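Local coordinates for protein N-(5'-phosphoribosyl)anthranilate isomerase (Jonesia denitrificans, PDB 4WUI) that probably isomerises N-(5-phosphoribosyl)anthranilate to 1-(2-carboxyphenylamino)-1-deoxyribulose 5-phosphate, the third step of tryptophan biosynthesis from chorismate, at residues His145-Thr149 with Gly150-Leu154. Numbering follows the deposited sequence.
Sequences HRRPT and GRWLL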
loop_
_atom_site.group_PDB
_atom_site.type_symbol
_atom_site.label_atom_id
_atom_site.label_comp_id
_atom_site.label_asym_id
_atom_site.label_seq_id
_atom_site.Cartn_x
_atom_site.Cartn_y
_atom_site.Cartn_z
ATOM N N HIS A 145 2.992 -20.508 -5.173
ATOM C CA HIS A 145 1.743 -21.123 -4.738
ATOM C C HIS A 145 1.011 -20.337 -3.656
ATOM O O HIS A 145 -0.164 -20.591 -3.415
ATOM C CB HIS A 145 1.945 -22.573 -4.289
ATOM C CG HIS A 145 2.704 -22.740 -3.016
ATOM N ND1 HIS A 145 4.078 -22.875 -2.971
ATOM C CD2 HIS A 145 2.282 -22.778 -1.731
ATOM C CE1 HIS A 145 4.468 -22.976 -1.709
ATOM N NE2 HIS A 145 3.395 -22.935 -0.946
ATOM N N ARG A 146 1.696 -19.403 -3.003
ATOM C CA ARG A 146 1.097 -18.601 -1.938
ATOM C C ARG A 146 0.328 -17.395 -2.469
ATOM O O ARG A 146 -0.348 -16.706 -1.693
ATOM C CB ARG A 146 2.173 -18.089 -1.004
ATOM C CG ARG A 146 3.016 -19.162 -0.393
ATOM C CD ARG A 146 4.223 -18.554 0.292
ATOM N NE ARG A 146 5.209 -19.557 0.663
ATOM C CZ ARG A 146 6.104 -20.097 -0.171
ATOM N NH1 ARG A 146 6.154 -19.749 -1.455
ATOM N NH2 ARG A 146 6.976 -20.991 0.295
ATOM N N ARG A 147 0.409 -17.102 -3.750
ATOM C CA ARG A 147 -0.278 -15.934 -4.312
ATOM C C ARG A 147 -1.791 -16.074 -4.125
ATOM O O ARG A 147 -2.386 -17.112 -4.466
ATOM C CB ARG A 147 0.007 -15.792 -5.788
ATOM C CG ARG A 147 1.405 -15.333 -6.050
ATOM C CD ARG A 147 1.748 -15.316 -7.520
ATOM N NE ARG A 147 1.891 -16.666 -8.071
ATOM C CZ ARG A 147 2.196 -16.877 -9.344
ATOM N NH1 ARG A 147 2.303 -15.847 -10.185
ATOM N NH2 ARG A 147 2.378 -18.104 -9.783
ATOM N N PRO A 148 -2.449 -15.051 -3.565
ATOM C CA PRO A 148 -3.920 -15.097 -3.439
ATOM C C PRO A 148 -4.626 -15.169 -4.790
ATOM O O PRO A 148 -4.162 -14.605 -5.769
ATOM C CB PRO A 148 -4.240 -13.767 -2.756
ATOM C CG PRO A 148 -3.039 -13.462 -1.951
ATOM C CD PRO A 148 -1.891 -13.871 -2.876
ATOM N N THR A 149 -5.818 -15.773 -4.800
ATOM C CA THR A 149 -6.653 -15.755 -5.987
ATOM C C THR A 149 -7.513 -14.492 -6.113
ATOM O O THR A 149 -8.021 -14.215 -7.215
ATOM C CB THR A 149 -7.574 -16.989 -6.051
ATOM O OG1 THR A 149 -8.441 -16.985 -4.911
ATOM C CG2 THR A 149 -6.745 -18.289 -6.064
ATOM N N GLY A 150 -7.682 -13.755 -5.013
ATOM C CA GLY A 150 -8.513 -12.557 -5.001
ATOM C C GLY A 150 -7.716 -11.266 -5.218
ATOM O O GLY A 150 -6.628 -11.252 -5.805
ATOM N N ARG A 151 -8.260 -10.165 -4.726
ATOM C CA ARG A 151 -7.664 -8.840 -4.898
ATOM C C ARG A 151 -6.562 -8.646 -3.860
ATOM O O ARG A 151 -6.815 -8.713 -2.663
ATOM C CB ARG A 151 -8.755 -7.772 -4.737
ATOM C CG ARG A 151 -9.909 -7.947 -5.740
ATOM C CD ARG A 151 -11.008 -6.886 -5.656
ATOM N NE ARG A 151 -11.743 -6.979 -4.407
ATOM C CZ ARG A 151 -13.003 -6.613 -4.246
ATOM N NH1 ARG A 151 -13.698 -6.076 -5.231
ATOM N NH2 ARG A 151 -13.557 -6.818 -3.072
ATOM N N TRP A 152 -5.340 -8.424 -4.329
ATOM C CA TRP A 152 -4.204 -8.304 -3.425
ATOM C C TRP A 152 -3.159 -7.373 -3.980
ATOM O O TRP A 152 -3.053 -7.176 -5.188
ATOM C CB TRP A 152 -3.578 -9.683 -3.113
ATOM C CG TRP A 152 -2.847 -10.358 -4.228
ATOM C CD1 TRP A 152 -3.358 -10.930 -5.345
ATOM C CD2 TRP A 152 -1.427 -10.568 -4.290
ATOM N NE1 TRP A 152 -2.366 -11.458 -6.117
ATOM C CE2 TRP A 152 -1.168 -11.274 -5.475
ATOM C CE3 TRP A 152 -0.348 -10.247 -3.440
ATOM C CZ2 TRP A 152 0.102 -11.731 -5.807
ATOM C CZ3 TRP A 152 0.899 -10.677 -3.779
ATOM C CH2 TRP A 152 1.128 -11.397 -4.954
ATOM N N LEU A 153 -2.365 -6.807 -3.074
ATOM C CA LEU A 153 -1.176 -6.029 -3.449
ATOM C C LEU A 153 0.058 -6.716 -2.943
ATOM O O LEU A 153 0.119 -7.137 -1.786
ATOM C CB LEU A 153 -1.204 -4.599 -2.886
ATOM C CG LEU A 153 -2.420 -3.746 -3.239
ATOM C CD1 LEU A 153 -2.309 -2.370 -2.578
ATOM C CD2 LEU A 153 -2.644 -3.617 -4.732
ATOM N N LEU A 154 1.065 -6.791 -3.805
ATOM C CA LEU A 154 2.389 -7.241 -3.438
ATOM C C LEU A 154 3.192 -6.060 -2.910
ATOM O O LEU A 154 3.270 -5.019 -3.544
ATOM C CB LEU A 154 3.090 -7.790 -4.689
ATOM C CG LEU A 154 4.543 -8.202 -4.545
ATOM C CD1 LEU A 154 4.704 -9.394 -3.625
ATOM C CD2 LEU A 154 5.178 -8.467 -5.923
HETATM O O HOH W 1 -5.234 -12.549 -7.782
#
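In the turn that leads into barrel strand 152-155 of this (βα)8 enzyme, P148 lies over one face of the W152 indole in a local CH-pi contact. P148 touches mainly with CD, 3.7 Å from the centroid of the five-membered ring of W152 and 14° off the ring normal. P148 CD also comes to 3.6 Å from W152 CD2, one of the two carbons at the ring fusion, while CG and CB of the same proline extend toward W152 CG and CD1. Placing W152 CG between the backbone N and the carbonyl carbon (chi1 70°) folds the indole back over the residues that precede the strand. Its benzo end then meets the aliphatic part of R147: CG of that arginine lies 3.8 Å from W152 CZ2, an oblique apolar approach. The R147 guanidinium is not stacked on the indole; its plane stands 85° from the ring, and the group turns out of the contact, its NE bonding to the A144 carbonyl oxygen and its NH1 to that of T170. The turn is bridged by water 1, which donates to P148 O at 3.1 Å and to G150 O at 2.7 Å. G150 O and this water both lie at the edge of the indole, in its plane. A serine in place of W152 would probably leave the P148 ring and the R147 methylenes without their apolar cover and open a gap beneath the turn. Beyond the turn, W152 packs on L127 of strand 124-128 and on P172 and W173 in the loop before strand 174-177, while P148 touches L125. Backbone hydrogen bonds of L153 with L125 and L127, and of L154 with G174 and D176, hold strand 152-155 between its two parallel neighbours in the barrel.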